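Local coordinates for protein putative oxidoreductase molybdopterin-binding subunit (PDB 4ZOH) that probably serves as the large molybdenum-cofactor-carrying subunit of a xanthine-oxidase-family oxidoreductase, binding the pterin cytosine dinucleotide cofactor of its presumed molybdenum active site, at residues E133-G138 with S300-L305; E141-E146 with K310-D315; F342-V347 with E360-N365; L370-T373 with T379-S382. One frame throughout, in Å; residues are numbered along the deposited sequence.

Interaction 1: E133-G138 with S300-L305; sequences ERWKGG and STVRML
A helix packed on a mixed beta sheet is the motif here: Trp-135, on strand 129-138 at the margin of the five-stranded sheet, lays its indole against Val-302 and Arg-303 on the last turn of helix 288-304. Both pieces belong to the molybdopterin cofactor-binding region. The two backbones stay well apart, Trp-135 CA and Val-302 CA being 7.6 Å from each other, and a large flat side chain suits a gap of that width.

Val-302 supplies the closer partner. Its CG1 stands anti to the backbone N (chi1 -166°), which aims this methyl at one face of the indole. There it makes a CH-pi contact, CG1 of Val-302 lying 3.9 Å from the centroid of the five-membered ring of Trp-135 and 29° off the ring normal. The closest atom pair is Val-302 CG1 with Trp-135 CG, at 3.5 Å. A beta-branched residue fits well, because it presents a methyl close to the helix backbone with little freedom to swing away. Val-302 also touches Ile-316 and Ala-318 of the neighbouring strand 313-321, so this valine packs on the indole and on that strand together.

The polar edge of the indole is used within its own strand: Trp-135 NE1 is hydrogen-bonded to Tyr-131 OH. Arg-303 meets the ring through CB, the base of its chain, while the guanidinium plane is turned 61° from the indole. At the far, six-membered end, Arg-303 CB approaches Trp-135 CZ3 obliquely, at 3.8 Å.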
loop_
_atom_site.group_PDB
_atom_site.type_symbol
_atom_site.label_atom_id
_atom_site.label_comp_id
_atom_site.label_asym_id
_atom_site.label_seq_id
_atom_site.Cartn_x
_atom_site.Cartn_y
_atom_site.Cartn_z
ATOM N N GLU A 133 -6.074 48.446 5.182
ATOM C CA GLU A 133 -6.679 48.979 6.385
ATOM C C GLU A 133 -5.592 49.785 7.116
ATOM O O GLU A 133 -4.416 49.396 7.130
ATOM C CB GLU A 133 -7.202 47.883 7.348
ATOM C CG GLU A 133 -8.519 47.084 7.069
ATOM C CD GLU A 133 -9.622 47.775 6.203
ATOM O OE1 GLU A 133 -10.022 48.936 6.434
ATOM O OE2 GLU A 133 -10.125 47.118 5.272
ATOM N N ARG A 134 -6.014 50.880 7.751
ATOM C CA ARG A 134 -5.166 51.769 8.527
ATOM C C ARG A 134 -5.290 51.285 9.939
ATOM O O ARG A 134 -6.386 51.167 10.455
ATOM C CB ARG A 134 -5.677 53.224 8.340
ATOM C CG ARG A 134 -4.855 54.321 8.979
ATOM C CD ARG A 134 -4.878 55.613 8.163
ATOM N NE ARG A 134 -3.554 56.219 8.248
ATOM C CZ ARG A 134 -2.795 56.583 7.218
ATOM N NH1 ARG A 134 -3.226 56.494 5.972
ATOM N NH2 ARG A 134 -1.590 57.080 7.443
ATOM N N TRP A 135 -4.178 50.932 10.579
ATOM C CA TRP A 135 -4.230 50.435 11.955
ATOM C C TRP A 135 -3.834 51.561 12.910
ATOM O O TRP A 135 -2.725 52.083 12.799
ATOM C CB TRP A 135 -3.258 49.245 12.137
ATOM C CG TRP A 135 -3.767 47.934 11.515
ATOM C CD1 TRP A 135 -4.018 47.693 10.168
ATOM C CD2 TRP A 135 -4.071 46.714 12.207
ATOM N NE1 TRP A 135 -4.495 46.413 10.011
ATOM C CE2 TRP A 135 -4.527 45.786 11.236
ATOM C CE3 TRP A 135 -4.003 46.308 13.556
ATOM C CZ2 TRP A 135 -4.925 44.481 11.576
ATOM C CZ3 TRP A 135 -4.393 45.036 13.903
ATOM C CH2 TRP A 135 -4.858 44.120 12.917
ATOM N N LYS A 136 -4.686 51.809 13.908
ATOM C CA LYS A 136 -4.567 52.920 14.814
ATOM C C LYS A 136 -4.789 52.422 16.201
ATOM O O LYS A 136 -5.688 51.625 16.473
ATOM C CB LYS A 136 -5.620 54.038 14.499
ATOM C CG LYS A 136 -5.370 54.839 13.218
ATOM C CD LYS A 136 -6.494 55.822 12.849
ATOM C CE LYS A 136 -6.104 56.615 11.596
ATOM N NZ LYS A 136 -6.989 57.782 11.234
ATOM N N GLY A 137 -3.988 52.940 17.112
ATOM C CA GLY A 137 -4.241 52.658 18.510
ATOM C C GLY A 137 -3.578 53.678 19.399
ATOM O O GLY A 137 -2.634 54.408 18.961
ATOM N N GLY A 138 -4.076 53.721 20.650
ATOM C CA GLY A 138 -3.586 54.666 21.655
ATOM C C GLY A 138 -3.776 56.080 21.139
ATOM O O GLY A 138 -4.809 56.374 20.574
ATOM N N SER A 300 -1.029 39.804 11.471
ATOM C CA SER A 300 -0.154 39.397 12.586
ATOM C C SER A 300 1.047 40.326 12.654
ATOM O O SER A 300 1.382 40.801 13.752
ATOM C CB SER A 300 0.295 37.951 12.371
ATOM O OG SER A 300 -0.818 37.132 12.558
ATOM N N THR A 301 1.636 40.642 11.484
ATOM C CA THR A 301 2.751 41.543 11.441
ATOM C C THR A 301 2.408 42.927 12.066
ATOM O O THR A 301 3.137 43.401 12.974
ATOM C CB THR A 301 3.174 41.782 10.019
ATOM O OG1 THR A 301 3.479 40.534 9.405
ATOM C CG2 THR A 301 4.375 42.744 9.942
ATOM N N VAL A 302 1.298 43.547 11.618
ATOM C CA VAL A 302 0.902 44.863 12.157
ATOM C C VAL A 302 0.609 44.732 13.635
ATOM O O VAL A 302 1.112 45.508 14.439
ATOM C CB VAL A 302 -0.327 45.554 11.463
ATOM C CG1 VAL A 302 -0.394 47.047 11.883
ATOM C CG2 VAL A 302 -0.196 45.517 9.960
ATOM N N ARG A 303 -0.176 43.747 14.019
ATOM C CA ARG A 303 -0.618 43.756 15.382
ATOM C C ARG A 303 0.522 43.509 16.401
ATOM O O ARG A 303 0.334 43.714 17.593
ATOM C CB ARG A 303 -1.820 42.844 15.579
ATOM C CG ARG A 303 -1.541 41.350 15.668
ATOM C CD ARG A 303 -2.795 40.621 15.122
ATOM N NE ARG A 303 -3.816 40.699 16.154
ATOM C CZ ARG A 303 -4.128 39.741 17.017
ATOM N NH1 ARG A 303 -3.556 38.527 16.953
ATOM N NH2 ARG A 303 -5.068 39.983 17.926
ATOM N N MET A 304 1.688 43.061 15.939
ATOM C CA MET A 304 2.769 42.712 16.881
ATOM C C MET A 304 3.859 43.772 16.924
ATOM O O MET A 304 4.744 43.671 17.769
ATOM C CB MET A 304 3.423 41.324 16.592
ATOM C CG MET A 304 2.427 40.181 16.639
ATOM S SD MET A 304 1.605 39.912 18.199
ATOM C CE MET A 304 3.073 39.491 19.128
ATOM N N LEU A 305 3.829 44.720 15.986
ATOM C CA LEU A 305 4.656 45.956 16.016
ATOM C C LEU A 305 4.833 46.668 17.376
ATOM O O LEU A 305 5.865 47.222 17.600
ATOM C CB LEU A 305 4.102 46.994 15.042
ATOM C CG LEU A 305 4.448 46.782 13.571
ATOM C CD1 LEU A 305 3.764 47.815 12.673
ATOM C CD2 LEU A 305 5.931 46.814 13.342
#

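Interaction 2: E141-E146 with K310-D315; sequences EKAFKE and KIIGAD
Ala-143 meets Ile-312 where the short helix 140-145, which follows edge strand 129-138, folds back over the start of the adjacent strand 313-321 of the five-stranded sheet. The contact between them is wholly apolar. Ile-312 CD1 lies 3.5 Å from Ala-143 CB, somewhat tighter than ordinary methyl packing, and 3.4 Å from Ala-143 N, so the methyl is pressed against the helix backbone itself. The first torsion of Ile-312 (chi1 69°) sets CG1 between the backbone N and the carbonyl carbon, from where chi2 (101°) turns CD1 onto the helix. Lys-142 adds its aliphatic stem, which crosses the isoleucine at about a right angle, with Lys-142 CG 4.0 Å from Ile-312 CD1.

Small residues permit the close approach. Ala-143 CB comes to 4.3 Å from Gly-313 N; alanine and glycine put little bulk between helix and strand.

Backbone hydrogen bonds of Ile-312 to Asp-139 and Leu-273 hold its main chain between its neighbours.

Charge stays at the margin. Lys-142 NZ and Glu-146 OE2, one helical turn apart, form a long salt bridge of 3.7 Å. The helix therefore rests on the sheet end by shape and hydrophobicity, while its lysine contributes methylenes and keeps its ammonium group out toward the exposed surface, paired loosely with Glu-146.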
loop_
_atom_site.group_PDB
_atom_site.type_symbol
_atom_site.label_atom_id
_atom_site.label_comp_id
_atom_site.label_asym_id
_atom_site.label_seq_id
_atom_site.Cartn_x
_atom_site.Cartn_y
_atom_site.Cartn_z
ATOM N N GLU A 141 -1.022 61.136 18.146
ATOM C CA GLU A 141 -0.815 62.584 18.049
ATOM C C GLU A 141 -0.005 63.150 19.210
ATOM O O GLU A 141 0.933 63.938 19.007
ATOM C CB GLU A 141 -2.168 63.287 17.945
ATOM C CG GLU A 141 -2.559 63.837 16.570
ATOM C CD GLU A 141 -1.989 63.119 15.365
ATOM O OE1 GLU A 141 -0.873 63.505 14.910
ATOM O OE2 GLU A 141 -2.682 62.205 14.843
ATOM N N LYS A 142 -0.412 62.726 20.401
ATOM C CA LYS A 142 0.244 62.970 21.651
ATOM C C LYS A 142 1.683 62.445 21.672
ATOM O O LYS A 142 2.585 63.135 22.214
ATOM C CB LYS A 142 -0.587 62.312 22.768
ATOM C CG LYS A 142 0.032 62.365 24.156
ATOM C CD LYS A 142 -0.902 61.757 25.182
ATOM C CE LYS A 142 -0.437 62.101 26.600
ATOM N NZ LYS A 142 0.151 60.920 27.268
ATOM N N ALA A 143 1.893 61.235 21.110
ATOM C CA ALA A 143 3.230 60.674 20.983
ATOM C C ALA A 143 4.126 61.546 20.164
ATOM O O ALA A 143 5.261 61.778 20.549
ATOM C CB ALA A 143 3.211 59.247 20.362
ATOM N N PHE A 144 3.683 61.942 18.982
ATOM C CA PHE A 144 4.558 62.741 18.150
ATOM C C PHE A 144 4.637 64.199 18.662
ATOM O O PHE A 144 5.590 64.902 18.312
ATOM C CB PHE A 144 4.225 62.644 16.666
ATOM C CG PHE A 144 4.692 61.355 16.038
ATOM C CD1 PHE A 144 4.060 60.141 16.347
ATOM C CD2 PHE A 144 5.793 61.342 15.184
ATOM C CE1 PHE A 144 4.524 58.930 15.810
ATOM C CE2 PHE A 144 6.275 60.136 14.666
ATOM C CZ PHE A 144 5.634 58.932 14.955
ATOM N N LYS A 145 3.676 64.625 19.502
ATOM C CA LYS A 145 3.690 66.000 20.084
ATOM C C LYS A 145 4.807 66.093 21.124
ATOM O O LYS A 145 5.678 66.954 21.012
ATOM C CB LYS A 145 2.336 66.396 20.730
ATOM C CG LYS A 145 2.115 67.889 20.960
ATOM C CD LYS A 145 1.735 68.602 19.653
ATOM C CE LYS A 145 2.175 70.071 19.614
ATOM N NZ LYS A 145 1.571 70.881 20.715
ATOM N N GLU A 146 4.763 65.164 22.081
ATOM C CA GLU A 146 5.716 64.966 23.192
ATOM C C GLU A 146 7.149 64.489 22.860
ATOM O O GLU A 146 7.942 64.312 23.771
ATOM C CB GLU A 146 5.119 63.969 24.187
ATOM C CG GLU A 146 3.905 64.443 24.954
ATOM C CD GLU A 146 3.331 63.372 25.878
ATOM O OE1 GLU A 146 3.691 62.165 25.753
ATOM O OE2 GLU A 146 2.495 63.725 26.743
ATOM N N LYS A 310 5.922 49.863 26.166
ATOM C CA LYS A 310 4.799 50.642 26.698
ATOM C C LYS A 310 4.503 51.805 25.709
ATOM O O LYS A 310 4.475 52.952 26.104
ATOM C CB LYS A 310 5.135 51.085 28.129
ATOM C CG LYS A 310 5.156 49.985 29.202
ATOM C CD LYS A 310 5.612 50.461 30.613
ATOM C CE LYS A 310 6.865 51.351 30.598
ATOM N NZ LYS A 310 7.633 51.273 31.890
ATOM N N ILE A 311 4.284 51.478 24.430
ATOM C CA ILE A 311 4.054 52.447 23.323
ATOM C C ILE A 311 2.783 53.288 23.629
ATOM O O ILE A 311 1.767 52.759 24.132
ATOM C CB ILE A 311 3.848 51.701 21.937
ATOM C CG1 ILE A 311 5.099 50.953 21.498
ATOM C CG2 ILE A 311 3.393 52.583 20.779
ATOM C CD1 ILE A 311 6.337 51.790 21.255
ATOM N N ILE A 312 2.796 54.572 23.317
ATOM C CA ILE A 312 1.579 55.331 23.723
ATOM C C ILE A 312 0.588 55.485 22.567
ATOM O O ILE A 312 -0.585 55.414 22.803
ATOM C CB ILE A 312 1.848 56.608 24.592
ATOM C CG1 ILE A 312 2.543 57.713 23.790
ATOM C CG2 ILE A 312 2.658 56.275 25.854
ATOM C CD1 ILE A 312 1.554 58.770 23.361
ATOM N N GLY A 313 1.067 55.660 21.342
ATOM C CA GLY A 313 0.174 55.550 20.180
ATOM C C GLY A 313 0.857 55.056 18.915
ATOM O O GLY A 313 2.064 55.225 18.765
ATOM N N ALA A 314 0.089 54.483 17.986
ATOM C CA ALA A 314 0.644 54.156 16.657
ATOM C C ALA A 314 -0.409 54.279 15.558
ATOM O O ALA A 314 -1.586 54.087 15.792
ATOM C CB ALA A 314 1.215 52.724 16.666
ATOM N N ASP A 315 0.049 54.461 14.355
ATOM C CA ASP A 315 -0.818 54.650 13.240
ATOM C C ASP A 315 -0.111 54.008 12.042
ATOM O O ASP A 315 0.794 54.614 11.515
ATOM C CB ASP A 315 -1.042 56.182 13.014
ATOM C CG ASP A 315 -2.012 56.502 11.817
ATOM O OD1 ASP A 315 -2.218 55.641 10.922
ATOM O OD2 ASP A 315 -2.571 57.629 11.769
#

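Interaction 3: F342-V347 with E360-N365; sequences FIERIV and EIRLKN
Glu-344 and Arg-362 both set CG anti to the carbonyl carbon (chi1 -62° in each), but their chains then differ. The glutamate folds back at chi2 (-63°), whereas the arginine runs extended from CG to NE. Their buried ion pair thus joins two successive helices of the molybdopterin cofactor-binding region, 336-353 and 358-365, whose short segments here lie 116° apart in direction.

Arg-362 grips the carboxylate side-on, with NE and NH2 both donating to one oxygen: each nitrogen is 2.8 Å from Glu-344 OE1. That oxygen lies near the guanidinium plane and receives NE through its syn lone pair, while NH2 comes from above the carboxylate plane. Arg-362 NH1 turns to Asn-348 OD1 and Gln-358 O, and Glu-344 OE2 is bonded to Tyr-309 OH.

Val-347 covers one guanidinium face, its CG1 lying 3.6 Å from Arg-362 CZ. The same methyl meets Ile-361 CG2 at 3.6 Å, where the two branched side chains run alongside one another with opposite headings.

All four residues are buried, and hydrogen bonds from the surrounding protein satisfy the charged ends. Glu-344 OE1 also accepts from Ser-410 N; these donors would be expected to favour the ionised carboxylate, and the planar, multidentate arginine can serve several acceptors while offering a flat face to valine.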
loop_
_atom_site.group_PDB
_atom_site.type_symbol
_atom_site.label_atom_id
_atom_site.label_comp_id
_atom_site.label_asym_id
_atom_site.label_seq_id
_atom_site.Cartn_x
_atom_site.Cartn_y
_atom_site.Cartn_z
ATOM N N PHE A 342 10.613 44.244 12.880
ATOM C CA PHE A 342 10.425 45.667 12.758
ATOM C C PHE A 342 10.607 46.429 14.074
ATOM O O PHE A 342 11.456 47.326 14.093
ATOM C CB PHE A 342 9.109 46.013 12.012
ATOM C CG PHE A 342 9.124 45.605 10.519
ATOM C CD1 PHE A 342 10.201 45.854 9.736
ATOM C CD2 PHE A 342 8.037 44.962 9.955
ATOM C CE1 PHE A 342 10.208 45.501 8.380
ATOM C CE2 PHE A 342 8.020 44.619 8.618
ATOM C CZ PHE A 342 9.109 44.852 7.830
ATOM N N ILE A 343 9.881 46.086 15.148
ATOM C CA ILE A 343 10.025 46.813 16.381
ATOM C C ILE A 343 11.456 46.660 16.987
ATOM O O ILE A 343 12.014 47.638 17.492
ATOM C CB ILE A 343 8.908 46.530 17.426
ATOM C CG1 ILE A 343 8.962 47.563 18.579
ATOM C CG2 ILE A 343 8.895 45.079 17.968
ATOM C CD1 ILE A 343 8.839 49.023 18.118
ATOM N N GLU A 344 12.062 45.464 16.900
ATOM C CA GLU A 344 13.397 45.225 17.496
ATOM C C GLU A 344 14.510 45.889 16.714
ATOM O O GLU A 344 15.496 46.370 17.301
ATOM C CB GLU A 344 13.656 43.742 17.736
ATOM C CG GLU A 344 12.704 43.110 18.690
ATOM C CD GLU A 344 12.849 43.742 20.074
ATOM O OE1 GLU A 344 13.970 43.605 20.637
ATOM O OE2 GLU A 344 11.859 44.404 20.545
ATOM N N ARG A 345 14.352 46.037 15.416
ATOM C CA ARG A 345 15.287 46.856 14.694
ATOM C C ARG A 345 15.154 48.366 15.043
ATOM O O ARG A 345 16.157 49.058 15.296
ATOM C CB ARG A 345 15.117 46.645 13.213
ATOM C CG ARG A 345 15.544 45.234 12.729
ATOM C CD ARG A 345 17.046 45.033 12.879
ATOM N NE ARG A 345 17.773 45.988 12.060
ATOM C CZ ARG A 345 18.596 46.930 12.523
ATOM N NH1 ARG A 345 18.870 47.006 13.839
ATOM N NH2 ARG A 345 19.191 47.758 11.642
ATOM N N ILE A 346 13.920 48.861 15.059
ATOM C CA ILE A 346 13.631 50.247 15.344
ATOM C C ILE A 346 14.262 50.574 16.725
ATOM O O ILE A 346 14.987 51.522 16.795
ATOM C CB ILE A 346 12.087 50.516 15.305
ATOM C CG1 ILE A 346 11.604 50.634 13.830
ATOM C CG2 ILE A 346 11.710 51.800 16.067
ATOM C CD1 ILE A 346 10.112 50.383 13.708
ATOM N N VAL A 347 13.979 49.763 17.769
ATOM C CA VAL A 347 14.525 49.910 19.118
ATOM C C VAL A 347 16.071 50.055 19.088
ATOM O O VAL A 347 16.647 50.919 19.796
ATOM C CB VAL A 347 14.123 48.730 20.012
ATOM C CG1 VAL A 347 15.030 48.619 21.235
ATOM C CG2 VAL A 347 12.700 48.883 20.520
ATOM N N GLU A 360 19.605 48.380 27.998
ATOM C CA GLU A 360 18.979 49.377 28.914
ATOM C C GLU A 360 17.675 49.934 28.285
ATOM O O GLU A 360 16.618 50.020 28.940
ATOM C CB GLU A 360 19.994 50.531 29.312
ATOM C CG GLU A 360 21.069 50.122 30.340
ATOM C CD GLU A 360 20.508 49.705 31.703
ATOM O OE1 GLU A 360 19.553 50.342 32.198
ATOM O OE2 GLU A 360 21.009 48.717 32.283
ATOM N N ILE A 361 17.742 50.249 26.998
ATOM C CA ILE A 361 16.541 50.784 26.304
ATOM C C ILE A 361 15.332 49.834 26.439
ATOM O O ILE A 361 14.188 50.300 26.696
ATOM C CB ILE A 361 16.866 51.160 24.859
ATOM C CG1 ILE A 361 15.908 52.271 24.411
ATOM C CG2 ILE A 361 16.861 49.916 23.993
ATOM C CD1 ILE A 361 16.370 52.973 23.150
ATOM N N ARG A 362 15.600 48.515 26.404
ATOM C CA ARG A 362 14.541 47.544 26.537
ATOM C C ARG A 362 14.005 47.468 27.974
ATOM O O ARG A 362 12.780 47.334 28.203
ATOM C CB ARG A 362 14.998 46.140 25.947
ATOM C CG ARG A 362 15.337 46.166 24.450
ATOM C CD ARG A 362 15.851 44.802 23.899
ATOM N NE ARG A 362 15.684 44.772 22.450
ATOM C CZ ARG A 362 16.472 45.389 21.572
ATOM N NH1 ARG A 362 17.569 46.055 21.961
ATOM N NH2 ARG A 362 16.180 45.328 20.275
ATOM N N LEU A 363 14.914 47.514 28.957
ATOM C CA LEU A 363 14.489 47.553 30.367
ATOM C C LEU A 363 13.706 48.851 30.627
ATOM O O LEU A 363 12.777 48.810 31.429
ATOM C CB LEU A 363 15.658 47.435 31.366
ATOM C CG LEU A 363 16.346 46.068 31.434
ATOM C CD1 LEU A 363 17.673 46.273 32.126
ATOM C CD2 LEU A 363 15.473 45.051 32.143
ATOM N N LYS A 364 14.077 49.940 29.923
ATOM C CA LYS A 364 13.397 51.231 30.065
ATOM C C LYS A 364 11.915 51.154 29.584
ATOM O O LYS A 364 10.972 51.552 30.338
ATOM C CB LYS A 364 14.177 52.371 29.389
ATOM C CG LYS A 364 13.466 53.725 29.564
ATOM C CD LYS A 364 14.312 54.951 29.313
ATOM C CE LYS A 364 15.013 55.363 30.611
ATOM N NZ LYS A 364 16.131 56.341 30.438
ATOM N N ASN A 365 11.715 50.557 28.388
ATOM C CA ASN A 365 10.421 50.553 27.697
ATOM C C ASN A 365 9.510 49.396 27.927
ATOM O O ASN A 365 8.350 49.456 27.567
ATOM C CB ASN A 365 10.647 50.761 26.232
ATOM C CG ASN A 365 11.190 52.145 25.930
ATOM O OD1 ASN A 365 10.455 53.124 25.998
ATOM N ND2 ASN A 365 12.444 52.228 25.553
#

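Interaction 4: L370-T373 with T379-S382; sequences LPYT and TYDS
Tyr-372 and Tyr-380 project from the same face of a two-stranded antiparallel hairpin. CG is anti to N in Tyr-372 (chi1 -173°) but beside N in Tyr-380 (chi1 -58°), which sends the rings off differently; they meet obliquely, Tyr-372 CD2 4.4 Å from Tyr-380 CD2. They form a hydrogen-bonded pair: Tyr-372 N donates to Tyr-380 O at 3.0 Å, and Tyr-380 N returns a bond to Tyr-372 O at 2.8 Å. Tyrosine suits position 380 by joining ring packing to a hydroxyl that reaches Gly-307 O and Asn-374 ND2.

Thr-373 and Thr-379 occupy the other face as a non-hydrogen-bonded pair. Their side chains cross so that the two OG1 atoms are hydrogen-bonded at 3.0 Å, and either could be the donor. Threonine combines a strand-favouring, beta-branched shape with this hydroxyl.

Beyond the paired residues, Leu-370 bends across the partner segment, bringing CD2 to 4.0 Å from Tyr-380 CB and CD1 against the Ser-382 carbonyl.

The short ladder thus combines paired amides with a hydroxyl link on one face and aromatic cover on the other. Pro-371, preceded by a cis peptide, has no amide hydrogen to extend it; its CA-H meets Tyr-380 O, with CA 3.2 Å away, and its ring lies against Asp-381 O.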
loop_
_atom_site.group_PDB
_atom_site.type_symbol
_atom_site.label_atom_id
_atom_site.label_comp_id
_atom_site.label_asym_id
_atom_site.label_seq_id
_atom_site.Cartn_x
_atom_site.Cartn_y
_atom_site.Cartn_z
ATOM N N LEU A 370 1.889 41.513 33.410
ATOM C CA LEU A 370 0.943 40.890 32.519
ATOM C C LEU A 370 -0.214 40.461 33.411
ATOM O O LEU A 370 0.045 40.129 34.556
ATOM C CB LEU A 370 1.629 39.735 31.756
ATOM C CG LEU A 370 2.764 40.161 30.827
ATOM C CD1 LEU A 370 3.041 39.026 29.870
ATOM C CD2 LEU A 370 2.433 41.375 29.968
ATOM N N PRO A 371 -1.477 40.489 32.956
ATOM C CA PRO A 371 -1.926 40.767 31.575
ATOM C C PRO A 371 -1.728 42.197 31.153
ATOM O O PRO A 371 -1.783 43.071 31.994
ATOM C CB PRO A 371 -3.431 40.527 31.636
ATOM C CG PRO A 371 -3.700 39.811 32.897
ATOM C CD PRO A 371 -2.570 40.101 33.845
ATOM N N TYR A 372 -1.548 42.432 29.861
ATOM C CA TYR A 372 -1.470 43.756 29.306
ATOM C C TYR A 372 -2.056 43.707 27.905
ATOM O O TYR A 372 -1.765 42.763 27.145
ATOM C CB TYR A 372 -0.017 44.110 29.159
ATOM C CG TYR A 372 0.309 45.533 28.749
ATOM C CD1 TYR A 372 0.434 46.570 29.738
ATOM C CD2 TYR A 372 0.531 45.857 27.398
ATOM C CE1 TYR A 372 0.809 47.880 29.365
ATOM C CE2 TYR A 372 0.892 47.147 27.013
ATOM C CZ TYR A 372 1.056 48.149 28.013
ATOM O OH TYR A 372 1.432 49.396 27.650
ATOM N N THR A 373 -2.862 44.701 27.547
ATOM C CA THR A 373 -3.321 44.801 26.155
ATOM C C THR A 373 -2.511 45.817 25.362
ATOM O O THR A 373 -2.499 46.999 25.689
ATOM C CB THR A 373 -4.792 45.131 26.065
ATOM O OG1 THR A 373 -5.505 44.163 26.815
ATOM C CG2 THR A 373 -5.293 45.091 24.636
ATOM N N THR A 379 -3.965 41.048 23.617
ATOM C CA THR A 379 -3.756 40.808 25.035
ATOM C C THR A 379 -2.628 39.786 25.308
ATOM O O THR A 379 -2.728 38.593 24.973
ATOM C CB THR A 379 -5.050 40.367 25.707
ATOM O OG1 THR A 379 -5.984 41.454 25.600
ATOM C CG2 THR A 379 -4.842 40.044 27.228
ATOM N N TYR A 380 -1.553 40.292 25.892
ATOM C CA TYR A 380 -0.474 39.484 26.365
ATOM C C TYR A 380 -0.937 38.962 27.699
ATOM O O TYR A 380 -1.156 39.747 28.642
ATOM C CB TYR A 380 0.737 40.340 26.525
ATOM C CG TYR A 380 1.221 41.074 25.303
ATOM C CD1 TYR A 380 0.964 40.629 23.970
ATOM C CD2 TYR A 380 1.982 42.233 25.464
ATOM C CE1 TYR A 380 1.420 41.362 22.863
ATOM C CE2 TYR A 380 2.457 42.950 24.368
ATOM C CZ TYR A 380 2.186 42.505 23.076
ATOM O OH TYR A 380 2.707 43.261 22.031
ATOM N N ASP A 381 -1.099 37.632 27.817
ATOM C CA ASP A 381 -1.939 37.125 28.910
ATOM C C ASP A 381 -1.310 36.893 30.265
ATOM O O ASP A 381 -2.001 37.075 31.307
ATOM C CB ASP A 381 -2.672 35.847 28.502
ATOM C CG ASP A 381 -1.705 34.722 27.955
ATOM O OD1 ASP A 381 -0.498 34.972 27.646
ATOM O OD2 ASP A 381 -2.236 33.586 27.813
ATOM N N SER A 382 -0.062 36.416 30.285
ATOM C CA SER A 382 0.526 35.991 31.559
ATOM C C SER A 382 2.035 35.962 31.407
ATOM O O SER A 382 2.559 35.854 30.281
ATOM C CB SER A 382 -0.005 34.649 32.078
ATOM O OG SER A 382 0.595 33.659 31.282
#

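Overall arrangement
Interactions 1 and 2 adjoin on one sheet, where strands 129-138 and 313-321 are neighbours; their segments alternate along the chain and their centres lie 13 Å apart. Arg-134 NE and Asp-315 OD1 join them in a salt bridge of 3.0 Å. Interaction 3 borders both: Leu-305 packs on Phe-342 and Ile-343, while Lys-310 N and Asn-365 O are 2.8 Å apart, a probable hydrogen bond. Interaction 4 follows helix 358-365 in sequence and touches interaction 2 where Lys-310 CA meets Tyr-372 OH. Its place relative to the cofactor is given by Ser-382, whose side chain is about 11 Å from the bound pterin cytosine dinucleotide, too far for direct contact.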